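Local atomic coordinates of polyphosphate kinase (Porphyromonas gingivalis, PDB entry 2O8R), a protein that probably catalyses the reversible transfer of the terminal phosphate of ATP to a growing polyphosphate chain. Residues Gln649-Ile654 with Lys674-Gln679; Pro34-Ile39 with Pro315-Leu320; Val563-Ile568 with Arg583-Thr588; Arg23-Ala28 with Glu96-Ile101. The protein carries 3 engineered substitutions. All blocks are in the same frame, centred on the assembly; numbering follows the deposited sequence.

Interaction 1. Residues Gln649-Ile654 with Lys674-Gln679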
# COMPACT_ATOMS: atom_id res chain seq x y z
N GLN A 649 -3.68 32.74 -17.54
CA GLN A 649 -3.34 32.81 -16.12
C GLN A 649 -3.21 34.26 -15.64
O GLN A 649 -3.74 34.60 -14.59
CB GLN A 649 -2.11 31.95 -15.77
CG GLN A 649 -2.29 30.47 -16.08
CD GLN A 649 -1.39 29.56 -15.25
OE1 GLN A 649 -0.28 29.94 -14.88
NE2 GLN A 649 -1.88 28.36 -14.95
N LEU A 650 -2.55 35.11 -16.43
CA LEU A 650 -2.34 36.51 -16.02
C LEU A 650 -3.61 37.35 -16.08
O LEU A 650 -3.63 38.47 -15.59
CB LEU A 650 -1.27 37.19 -16.88
CG LEU A 650 0.17 36.76 -16.63
CD1 LEU A 650 1.02 37.46 -17.67
CD2 LEU A 650 0.62 37.09 -15.20
N ARG A 651 -4.66 36.78 -16.67
CA ARG A 651 -5.95 37.43 -16.81
C ARG A 651 -6.90 37.01 -15.67
O ARG A 651 -7.91 37.69 -15.44
CB ARG A 651 -6.57 37.08 -18.17
CG ARG A 651 -7.57 38.08 -18.73
CD ARG A 651 -8.18 37.59 -20.05
NE ARG A 651 -7.15 37.05 -20.94
CZ ARG A 651 -7.39 36.17 -21.91
NH1 ARG A 651 -8.62 35.72 -22.12
NH2 ARG A 651 -6.39 35.72 -22.66
N ASP A 652 -6.55 35.91 -14.98
CA ASP A 652 -7.34 35.38 -13.85
C ASP A 652 -7.68 36.44 -12.82
O ASP A 652 -6.78 37.01 -12.19
CB ASP A 652 -6.59 34.26 -13.13
CG ASP A 652 -7.42 33.60 -12.00
OD1 ASP A 652 -7.71 32.40 -12.12
OD2 ASP A 652 -7.81 34.26 -11.01
N ASN A 653 -8.97 36.68 -12.63
CA ASN A 653 -9.44 37.56 -11.56
C ASN A 653 -10.23 36.86 -10.44
O ASN A 653 -10.90 37.54 -9.67
CB ASN A 653 -10.32 38.68 -12.12
CG ASN A 653 -11.33 38.18 -13.13
OD1 ASN A 653 -11.67 37.01 -13.17
ND2 ASN A 653 -11.82 39.09 -13.97
N ILE A 654 -10.16 35.53 -10.36
CA ILE A 654 -10.94 34.81 -9.33
C ILE A 654 -10.07 34.15 -8.26
O ILE A 654 -10.37 34.26 -7.08
CB ILE A 654 -12.02 33.86 -9.92
CG1 ILE A 654 -13.33 34.61 -10.06
CG2 ILE A 654 -12.33 32.72 -9.00
CD1 ILE A 654 -13.50 35.28 -11.35
N LYS A 674 -15.11 40.71 -17.12
CA LYS A 674 -15.82 39.46 -17.00
C LYS A 674 -14.94 38.52 -16.21
O LYS A 674 -13.72 38.53 -16.36
CB LYS A 674 -16.21 38.86 -18.37
CG LYS A 674 -15.06 38.34 -19.21
CD LYS A 674 -15.52 37.37 -20.29
CE LYS A 674 -15.27 35.93 -19.89
NZ LYS A 674 -15.64 35.00 -20.99
N PRO A 675 -15.56 37.75 -15.30
CA PRO A 675 -14.89 36.76 -14.46
C PRO A 675 -14.14 35.70 -15.25
O PRO A 675 -14.65 35.14 -16.23
CB PRO A 675 -16.06 36.12 -13.69
CG PRO A 675 -17.27 36.49 -14.45
CD PRO A 675 -16.99 37.83 -15.00
N VAL A 676 -12.91 35.46 -14.83
CA VAL A 676 -12.08 34.45 -15.45
C VAL A 676 -11.27 33.77 -14.37
O VAL A 676 -10.50 34.41 -13.64
CB VAL A 676 -11.19 35.01 -16.60
CG1 VAL A 676 -10.73 36.39 -16.30
CG2 VAL A 676 -9.99 34.11 -16.88
N ARG A 677 -11.48 32.46 -14.24
CA ARG A 677 -10.61 31.65 -13.42
C ARG A 677 -9.83 30.69 -14.33
O ARG A 677 -10.40 29.93 -15.14
CB ARG A 677 -11.35 31.00 -12.25
CG ARG A 677 -11.42 29.53 -12.24
CD ARG A 677 -11.77 29.01 -10.86
NE ARG A 677 -11.52 27.58 -10.78
CZ ARG A 677 -12.33 26.65 -11.26
NH1 ARG A 677 -13.46 27.00 -11.86
NH2 ARG A 677 -12.01 25.36 -11.16
N ALA A 678 -8.51 30.79 -14.21
CA ALA A 678 -7.60 30.23 -15.18
C ALA A 678 -7.78 28.73 -15.40
O ALA A 678 -7.66 28.26 -16.53
CB ALA A 678 -6.16 30.58 -14.81
N GLN A 679 -8.09 28.00 -14.34
CA GLN A 679 -8.20 26.55 -14.44
C GLN A 679 -9.48 26.12 -15.15
O GLN A 679 -9.50 25.10 -15.85
CB GLN A 679 -7.98 25.86 -13.08
CG GLN A 679 -6.49 25.83 -12.66
CD GLN A 679 -6.21 25.15 -11.31
OE1 GLN A 679 -7.08 24.52 -10.71
NE2 GLN A 679 -4.99 25.27 -10.84

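Interaction 2. Residues Pro34-Ile39 with Pro315-Leu320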
# COMPACT_ATOMS: atom_id res chain seq x y z
N PRO A 34 -17.42 25.06 -2.97
CA PRO A 34 -18.10 23.90 -2.39
C PRO A 34 -17.35 23.43 -1.17
O PRO A 34 -16.13 23.33 -1.24
CB PRO A 34 -17.99 22.87 -3.50
CG PRO A 34 -17.98 23.67 -4.73
CD PRO A 34 -17.19 24.88 -4.41
N VAL A 35 -18.07 23.16 -0.07
CA VAL A 35 -17.41 22.93 1.24
C VAL A 35 -16.23 21.98 1.21
O VAL A 35 -15.19 22.28 1.79
CB VAL A 35 -18.31 22.35 2.37
CG1 VAL A 35 -18.59 23.40 3.40
CG2 VAL A 35 -19.56 21.62 1.84
N TYR A 36 -16.40 20.84 0.55
CA TYR A 36 -15.36 19.83 0.59
C TYR A 36 -14.08 20.30 -0.07
O TYR A 36 -12.99 19.89 0.32
CB TYR A 36 -15.87 18.46 0.13
CG TYR A 36 -16.61 17.77 1.25
CD1 TYR A 36 -17.99 17.96 1.44
CD2 TYR A 36 -15.93 16.97 2.17
CE1 TYR A 36 -18.65 17.35 2.50
CE2 TYR A 36 -16.59 16.36 3.21
CZ TYR A 36 -17.94 16.55 3.38
OH TYR A 36 -18.56 15.94 4.43
N ASP A 37 -14.20 21.24 -1.02
CA ASP A 37 -13.03 21.90 -1.60
C ASP A 37 -12.25 22.62 -0.52
O ASP A 37 -11.03 22.53 -0.47
CB ASP A 37 -13.42 22.89 -2.69
CG ASP A 37 -14.07 22.22 -3.88
OD1 ASP A 37 -14.18 20.97 -3.91
OD2 ASP A 37 -14.47 22.97 -4.79
N ARG A 38 -12.97 23.35 0.33
CA ARG A 38 -12.35 24.11 1.40
C ARG A 38 -11.75 23.20 2.46
O ARG A 38 -10.61 23.41 2.90
CB ARG A 38 -13.37 25.06 2.01
CG ARG A 38 -13.95 26.02 1.01
CD ARG A 38 -14.88 26.97 1.69
NE ARG A 38 -16.28 26.69 1.41
CZ ARG A 38 -17.29 27.20 2.10
NH1 ARG A 38 -17.07 28.00 3.13
NH2 ARG A 38 -18.53 26.88 1.78
N ILE A 39 -12.50 22.18 2.85
CA ILE A 39 -12.04 21.18 3.82
C ILE A 39 -10.71 20.53 3.40
O ILE A 39 -9.79 20.37 4.23
CB ILE A 39 -13.11 20.10 4.05
CG1 ILE A 39 -14.33 20.71 4.76
CG2 ILE A 39 -12.53 18.90 4.82
CD1 ILE A 39 -15.25 19.71 5.42
N PRO A 315 -21.19 13.07 -5.36
CA PRO A 315 -20.44 14.05 -6.16
C PRO A 315 -20.82 15.50 -5.88
O PRO A 315 -20.21 16.42 -6.42
CB PRO A 315 -20.79 13.68 -7.61
CG PRO A 315 -21.96 12.73 -7.53
CD PRO A 315 -22.39 12.62 -6.10
N ARG A 316 -21.82 15.70 -5.04
CA ARG A 316 -22.29 17.01 -4.66
C ARG A 316 -21.37 17.54 -3.57
O ARG A 316 -20.53 16.79 -3.06
CB ARG A 316 -23.74 16.90 -4.17
CG ARG A 316 -24.68 17.95 -4.73
CD ARG A 316 -26.11 17.44 -4.75
NE ARG A 316 -26.48 16.74 -3.52
CZ ARG A 316 -26.77 17.33 -2.36
NH1 ARG A 316 -26.73 18.66 -2.25
NH2 ARG A 316 -27.09 16.60 -1.30
N LEU A 317 -21.52 18.81 -3.22
CA LEU A 317 -20.63 19.50 -2.25
C LEU A 317 -19.12 19.57 -2.60
O LEU A 317 -18.28 19.83 -1.73
CB LEU A 317 -20.84 18.94 -0.81
CG LEU A 317 -22.27 18.77 -0.28
CD1 LEU A 317 -22.35 18.35 1.22
CD2 LEU A 317 -23.06 20.03 -0.52
N GLU A 318 -18.78 19.37 -3.88
CA GLU A 318 -17.38 19.33 -4.35
C GLU A 318 -17.26 19.58 -5.86
O GLU A 318 -18.01 19.00 -6.64
CB GLU A 318 -16.75 17.98 -4.01
CG GLU A 318 -17.45 16.79 -4.68
CD GLU A 318 -16.88 15.45 -4.25
OE1 GLU A 318 -16.34 15.35 -3.12
OE2 GLU A 318 -16.99 14.49 -5.06
N THR A 319 -16.34 20.44 -6.28
CA THR A 319 -16.23 20.77 -7.70
C THR A 319 -15.92 19.54 -8.50
O THR A 319 -14.98 18.81 -8.20
CB THR A 319 -15.15 21.82 -8.01
OG1 THR A 319 -14.00 21.53 -7.23
CG2 THR A 319 -15.66 23.23 -7.66
N LEU A 320 -16.75 19.29 -9.51
CA LEU A 320 -16.54 18.17 -10.41
C LEU A 320 -15.48 18.53 -11.43
O LEU A 320 -15.65 19.47 -12.21
CB LEU A 320 -17.85 17.79 -11.09
CG LEU A 320 -17.84 17.14 -12.47
CD1 LEU A 320 -17.46 15.67 -12.40
CD2 LEU A 320 -19.21 17.32 -13.09

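Interaction 3. Residues Val563-Ile568 with Arg583-Thr588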
# COMPACT_ATOMS: atom_id res chain seq x y z
N VAL A 563 13.30 46.55 -18.50
CA VAL A 563 12.66 45.28 -18.88
C VAL A 563 11.46 44.98 -17.97
O VAL A 563 11.58 44.99 -16.74
CB VAL A 563 13.65 44.07 -18.87
CG1 VAL A 563 12.98 42.81 -19.39
CG2 VAL A 563 14.94 44.37 -19.67
N GLU A 564 10.30 44.74 -18.58
CA GLU A 564 9.07 44.38 -17.86
C GLU A 564 8.98 42.87 -17.59
O GLU A 564 9.23 42.04 -18.47
CB GLU A 564 7.85 44.77 -18.68
CG GLU A 564 7.55 46.24 -18.73
CD GLU A 564 6.14 46.50 -19.23
OE1 GLU A 564 5.48 45.55 -19.71
OE2 GLU A 564 5.70 47.67 -19.12
N ILE A 565 8.60 42.52 -16.36
CA ILE A 565 8.58 41.12 -15.94
C ILE A 565 7.27 40.68 -15.26
O ILE A 565 6.84 41.26 -14.25
CB ILE A 565 9.78 40.79 -15.01
CG1 ILE A 565 11.08 41.42 -15.52
CG2 ILE A 565 9.94 39.28 -14.88
CD1 ILE A 565 12.26 41.28 -14.59
N ASP A 566 6.64 39.64 -15.81
CA ASP A 566 5.57 38.92 -15.13
C ASP A 566 6.06 37.60 -14.55
O ASP A 566 6.47 36.70 -15.29
CB ASP A 566 4.42 38.65 -16.09
CG ASP A 566 3.33 39.69 -16.00
OD1 ASP A 566 2.86 39.99 -14.89
OD2 ASP A 566 2.94 40.20 -17.07
N LEU A 567 6.01 37.49 -13.23
CA LEU A 567 6.34 36.27 -12.52
C LEU A 567 5.06 35.62 -12.04
O LEU A 567 4.24 36.26 -11.40
CB LEU A 567 7.19 36.57 -11.29
CG LEU A 567 8.66 36.92 -11.53
CD1 LEU A 567 9.30 37.40 -10.24
CD2 LEU A 567 9.41 35.72 -12.07
N ILE A 568 4.90 34.34 -12.36
CA ILE A 568 3.82 33.53 -11.80
C ILE A 568 4.47 32.44 -10.92
O ILE A 568 4.93 31.40 -11.42
CB ILE A 568 2.92 32.95 -12.90
CG1 ILE A 568 2.37 34.07 -13.79
CG2 ILE A 568 1.77 32.17 -12.31
CD1 ILE A 568 1.52 33.59 -14.95
N ARG A 583 10.45 47.80 -9.89
CA ARG A 583 9.42 48.69 -10.40
C ARG A 583 8.71 48.14 -11.63
O ARG A 583 7.51 48.34 -11.79
CB ARG A 583 10.01 50.09 -10.62
CG ARG A 583 9.43 50.93 -11.76
CD ARG A 583 9.83 52.41 -11.65
NE ARG A 583 11.17 52.62 -11.10
CZ ARG A 583 11.42 53.19 -9.92
NH1 ARG A 583 10.43 53.62 -9.15
NH2 ARG A 583 12.67 53.33 -9.52
N ASN A 584 9.43 47.43 -12.49
CA ASN A 584 8.84 46.85 -13.69
C ASN A 584 8.45 45.38 -13.57
O ASN A 584 8.20 44.72 -14.58
CB ASN A 584 9.78 47.01 -14.86
CG ASN A 584 9.90 48.43 -15.30
OD1 ASN A 584 8.90 49.16 -15.32
ND2 ASN A 584 11.10 48.86 -15.66
N ILE A 585 8.38 44.88 -12.34
CA ILE A 585 8.02 43.48 -12.10
C ILE A 585 6.63 43.35 -11.46
O ILE A 585 6.31 44.07 -10.52
CB ILE A 585 9.07 42.76 -11.23
CG1 ILE A 585 10.48 43.10 -11.74
CG2 ILE A 585 8.83 41.24 -11.24
CD1 ILE A 585 11.60 42.36 -11.06
N ARG A 586 5.82 42.45 -12.01
CA ARG A 586 4.55 42.04 -11.38
C ARG A 586 4.64 40.59 -10.93
O ARG A 586 5.05 39.72 -11.70
CB ARG A 586 3.36 42.21 -12.34
CG ARG A 586 2.94 43.64 -12.56
CD ARG A 586 1.51 43.77 -13.07
NE ARG A 586 1.13 42.80 -14.10
CZ ARG A 586 1.52 42.82 -15.38
NH1 ARG A 586 2.38 43.74 -15.84
NH2 ARG A 586 1.06 41.89 -16.20
N VAL A 587 4.25 40.33 -9.69
CA VAL A 587 4.33 39.00 -9.12
C VAL A 587 2.95 38.43 -8.84
O VAL A 587 2.18 38.95 -8.02
CB VAL A 587 5.16 39.00 -7.83
CG1 VAL A 587 5.13 37.63 -7.18
CG2 VAL A 587 6.59 39.42 -8.13
N THR A 588 2.64 37.35 -9.54
CA THR A 588 1.37 36.68 -9.38
C THR A 588 1.56 35.30 -8.76
O THR A 588 2.34 34.49 -9.26
CB THR A 588 0.64 36.57 -10.71
OG1 THR A 588 0.45 37.89 -11.24
CG2 THR A 588 -0.71 35.88 -10.55
O HOH W 1 2.60 38.55 -12.56

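Interaction 4. Residues Arg23-Ala28 with Glu96-Ile101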
# COMPACT_ATOMS: atom_id res chain seq x y z
N ARG A 23 -1.96 31.60 1.86
CA ARG A 23 -2.82 31.54 0.69
C ARG A 23 -3.59 30.21 0.58
O ARG A 23 -4.71 30.17 0.04
CB ARG A 23 -2.01 31.82 -0.57
CG ARG A 23 -2.77 31.63 -1.86
CD ARG A 23 -3.91 32.63 -1.99
NE ARG A 23 -4.68 32.38 -3.20
CZ ARG A 23 -5.84 31.74 -3.23
NH1 ARG A 23 -6.37 31.27 -2.11
NH2 ARG A 23 -6.48 31.57 -4.38
N VAL A 24 -2.99 29.13 1.08
CA VAL A 24 -3.67 27.83 1.15
C VAL A 24 -4.81 27.91 2.16
O VAL A 24 -5.94 27.51 1.88
CB VAL A 24 -2.68 26.69 1.50
CG1 VAL A 24 -3.41 25.36 1.60
CG2 VAL A 24 -1.60 26.59 0.45
N LEU A 25 -4.52 28.47 3.33
CA LEU A 25 -5.53 28.75 4.34
C LEU A 25 -6.66 29.61 3.80
O LEU A 25 -7.81 29.45 4.19
CB LEU A 25 -4.90 29.41 5.57
CG LEU A 25 -5.75 29.51 6.84
CD1 LEU A 25 -6.58 28.26 7.05
CD2 LEU A 25 -4.87 29.74 8.04
N MSE A 26 -6.34 30.53 2.89
CA MSE A 26 -7.36 31.38 2.28
C MSE A 26 -8.35 30.62 1.40
O MSE A 26 -9.54 30.95 1.41
CB MSE A 26 -6.72 32.52 1.52
CG MSE A 26 -6.25 33.62 2.44
SE MSE A 26 -4.92 34.78 1.62
CE MSE A 26 -5.01 36.22 2.95
N GLU A 27 -7.87 29.62 0.65
CA GLU A 27 -8.78 28.81 -0.16
C GLU A 27 -9.85 28.24 0.74
O GLU A 27 -11.02 28.21 0.36
CB GLU A 27 -8.07 27.67 -0.87
CG GLU A 27 -7.38 28.08 -2.15
CD GLU A 27 -8.35 28.32 -3.28
OE1 GLU A 27 -9.36 27.61 -3.35
OE2 GLU A 27 -8.10 29.21 -4.12
N ALA A 28 -9.45 27.84 1.94
CA ALA A 28 -10.39 27.33 2.92
C ALA A 28 -11.44 28.37 3.33
O ALA A 28 -12.59 28.02 3.57
CB ALA A 28 -9.66 26.82 4.12
N GLU A 96 -5.04 30.67 14.65
CA GLU A 96 -6.26 31.33 15.10
C GLU A 96 -7.24 31.53 13.95
O GLU A 96 -8.45 31.32 14.10
CB GLU A 96 -5.93 32.67 15.72
CG GLU A 96 -5.23 32.58 17.06
CD GLU A 96 -5.06 33.93 17.72
OE1 GLU A 96 -5.65 34.92 17.23
OE2 GLU A 96 -4.35 34.01 18.74
N LEU A 97 -6.70 31.94 12.81
CA LEU A 97 -7.49 32.00 11.59
C LEU A 97 -8.11 30.64 11.23
O LEU A 97 -9.31 30.56 10.98
CB LEU A 97 -6.61 32.50 10.44
CG LEU A 97 -7.24 32.58 9.05
CD1 LEU A 97 -8.51 33.43 9.05
CD2 LEU A 97 -6.23 33.12 8.09
N TYR A 98 -7.28 29.59 11.23
CA TYR A 98 -7.71 28.22 10.93
C TYR A 98 -8.95 27.81 11.74
O TYR A 98 -9.94 27.34 11.17
CB TYR A 98 -6.56 27.26 11.22
CG TYR A 98 -6.70 25.85 10.67
CD1 TYR A 98 -5.98 25.46 9.55
CD2 TYR A 98 -7.50 24.90 11.30
CE1 TYR A 98 -6.07 24.16 9.05
CE2 TYR A 98 -7.61 23.61 10.81
CZ TYR A 98 -6.89 23.24 9.69
OH TYR A 98 -7.00 21.96 9.21
N TYR A 99 -8.90 28.02 13.05
CA TYR A 99 -10.02 27.62 13.89
C TYR A 99 -11.28 28.47 13.70
O TYR A 99 -12.40 27.96 13.79
CB TYR A 99 -9.58 27.55 15.35
CG TYR A 99 -8.83 26.27 15.67
CD1 TYR A 99 -9.51 25.11 16.04
CD2 TYR A 99 -7.45 26.22 15.59
CE1 TYR A 99 -8.83 23.93 16.33
CE2 TYR A 99 -6.76 25.04 15.88
CZ TYR A 99 -7.45 23.91 16.25
OH TYR A 99 -6.76 22.77 16.54
N ARG A 100 -11.08 29.76 13.41
CA ARG A 100 -12.18 30.62 13.00
C ARG A 100 -12.87 30.06 11.76
O ARG A 100 -14.09 29.92 11.75
CB ARG A 100 -11.71 32.05 12.77
CG ARG A 100 -11.92 32.97 13.97
CD ARG A 100 -11.56 34.41 13.64
NE ARG A 100 -10.13 34.64 13.71
CZ ARG A 100 -9.38 35.10 12.71
NH1 ARG A 100 -9.92 35.39 11.54
NH2 ARG A 100 -8.07 35.26 12.89
N ILE A 101 -12.10 29.71 10.74
CA ILE A 101 -12.67 29.11 9.54
C ILE A 101 -13.40 27.82 9.88
O ILE A 101 -14.52 27.59 9.44
CB ILE A 101 -11.60 28.87 8.46
CG1 ILE A 101 -10.99 30.20 8.05
CG2 ILE A 101 -12.21 28.26 7.22
CD1 ILE A 101 -9.73 30.09 7.28

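Interaction 1. Residues Gln649-Ile654 with Lys674-Gln679
Asp-652 and Asn-653, just past the last turn of helix 636-651, grip the backbone of Lys-674 to Ala-678 where it leads into helix 678-691. Hydrogen bonds do most of the work. The Asn-653 side-chain amide spans two residues: OD1 receives Val-676 N at 2.6 Å on a lone pair in the carbonyl plane, while ND2 gives a nearly straight bond to Lys-674 O at 3.1 Å. Asn-653 N returns a bond to Val-676 O at 2.9 Å, so one residue holds Val-676 by both its N-H and its C=O. With CG anti to the backbone N (chi1 -176°), the Asp-652 carboxylate turns one oxygen to segment 674-679 and the other back to its own segment. OD1 takes Ala-678 N at 2.8 Å, and OD2 accepts Ile-654 N from above the carboxylate plane, closing an Asx turn. Lys-655 N and Ala-656 N meet OD2 too, so three donors grip it.

Apolar contacts fill in around these bonds. Val-676 CG1 lies against Arg-651 O and the Asn-653 amide, crossing that side chain at about a right angle. Ile-654 CD1 lies alongside the Pro-675 ring, 3.6 Å from its CB, and Ile-654 CB meets Arg-677 CB. Ala-678 CB sits 3.8 Å from Gln-649 CA.

Other polar ends tie the joint into C-terminal domain 2, of the phospholipase D clan: Gln-649 reaches Glu-596 and Lys-542, and Arg-677 NE forms a salt bridge with Asp-592. Leu-650 seats helix 636-651 on strands 538-543 and 564-569 of the large mixed sheet.

Interaction 2. Residues Pro34-Ile39 with Pro315-Leu320
Tyr-36 and Asp-37, in the first turn of helix 35-63 of the helical N-terminal domain, receive the irregular loop 315-320, which comes from some 276 residues further along the chain. The helix N-terminus binds the loop through one backbone N-H and one carboxylate, with Pro-34 in the N-cap position. The tight part centres on Leu-317 O, which accepts Tyr-36 N at 3.1 Å nearly along the C=O axis. The same oxygen lies 3.5 Å from Pro-34 CB and at the edge of the Tyr-36 ring, in its plane. Leu-317 CB is 3.8 Å from Tyr-36 CD1 and also touches Val-35 CG2, its side chain lying beside that of the valine and pointing the same way. Ile-39 CD1 lies over one face of the tyrosine ring, off toward the rim, and Leu-110 and Ile-115 also pack against Tyr-36. Pro-34 CG touches Thr-319 CG2 at 3.8 Å, the two side chains crossing at about a right angle.

The looser side lies at Glu-318, which turns its carboxylate to Asn-311 in a weak bond, and the loop becomes exposed toward its two ends.

The second firm hold is polar. Asp-37, itself buried, has CG beside its backbone N (chi1 -64°), which brings the carboxylate up to the loop. Its OD1 accepts Thr-319 N at 3.3 Å through the syn lone pair, and its OD2 takes the hydroxyl of Thr-319 OG1 at 2.9 Å, met on the syn side but 34° out of the carboxylate plane.

Interaction 3. Residues Val563-Ile568 with Arg583-Thr588
Ile-565 and Leu-567 pair with the strand from Ile-585 to Thr-588 as parallel neighbours in the mixed sheet of C-terminal domain 2. The strand axes lie 4.7 Å apart with 14° between their directions. Four backbone bonds alternate across the gap. Ile-565 N gives to Asn-584 O, and Ile-565 O receives Arg-586 N at 2.7 Å; Leu-567 N gives to Arg-586 O, and Leu-567 O receives Thr-588 N. Thus both odd-numbered residues of 564-568 spend N-H and C=O on this neighbour, with Leu-567 O also meeting a water, whereas Glu-564, Asp-566 and Ile-568 bond through their backbones to strand 538-543 and Gly-537 just before it.

The side chains split between the two faces. On one, Ile-565 CD1 meets Ile-585 CD1 at 3.8 Å, the two running side by side, and Leu-567 CD1 lies 4.0 Å from Val-587 CG2. On the other, Asp-566 and Arg-586 form a salt bridge, OD2 to NH2 at 2.7 Å. The bend of the arginine at chi3 (-42°) folds its guanidinium back over the acid, and the two planes stand 83° apart, with Asp-566 OD1 over one guanidinium face instead of both oxygens meeting its edge. Tyr-538 OH also bonds OD2, so that oxygen has two partners.

Asn-584 ND2 is satisfied by Ser-559 O, and Thr-588 OG1 by Lys-668. The water sits between the strands on the Asp-566 face, bonded to Asp-566 OD1 at 2.8 Å, Leu-567 O at 3.0 Å and Thr-588 OG1 at 2.6 Å.

Interaction 4. Residues Arg23-Ala28 with Glu96-Ile101
Leu-25 projects from helix 13-29 into a patch made by Leu-97, Tyr-98 and Ile-101 of helix 83-112, within the helical N-terminal domain of the kinase. The two short segments run nearly parallel, at 14°, but their axes come no nearer than 10.3 Å, so side-chain ends bridge the gap.

In the first shell each methyl of Leu-25 has its own neighbours. CD2 meets Leu-97 CD2 at 3.6 Å as the two leucines slide past each other in opposite directions. CD1 lies between Ile-101 CD1, at 3.7 Å, and Tyr-98 CD1, at 3.8 Å, meeting the tyrosine ring obliquely. With CG anti to the backbone N (chi1 -168°), both methyls face helix 83-112. One turn on, Ile-101 also comes against the backbone and CB of Ala-28.

Farther out, helix 35-63 backs both partners: Phe-45 meets the Tyr-98 ring with planes about 40° apart, Tyr-98 OH makes weak bonds to Ser-46 and Leu-42, and Ala-28 rests on Leu-42. A sulfate ion, probably from the crystallisation liquor, lies about 3 Å from the Tyr-98 side chain. Behind Leu-25, Arg-23 and Glu-27 form a salt bridge one turn apart along helix 13-29, and Lys-655 bonds to both, linking this helix to the C-terminal part of the chain. Back at the interface, Ile-101 CG2 closes to 3.7 Å from Ala-28 O.

In the fold
Interactions 2 and 4 share the N-terminal helices: their centres are 16 Å apart, and the aliphatic part of Arg-38 packs on the backbone oxygens of Glu-27 and Ala-28. Interactions 1 and 3 belong to C-terminal domain 2 and also touch, Leu-650 CD2 lying 3.6 Å from Ile-568 CD1 with centres about 17 Å apart. Between the pairs, interaction 1 comes within about 5 Å, nearest atoms, of both 2 and 4. Two predicted ATP-binding residues lie nearby: the side chain of Arg-570 is about 7 Å from that of Ile-568 and about 9 Å from that of Gln-649, while that of Asn-48 is about 9 Å from that of Leu-25.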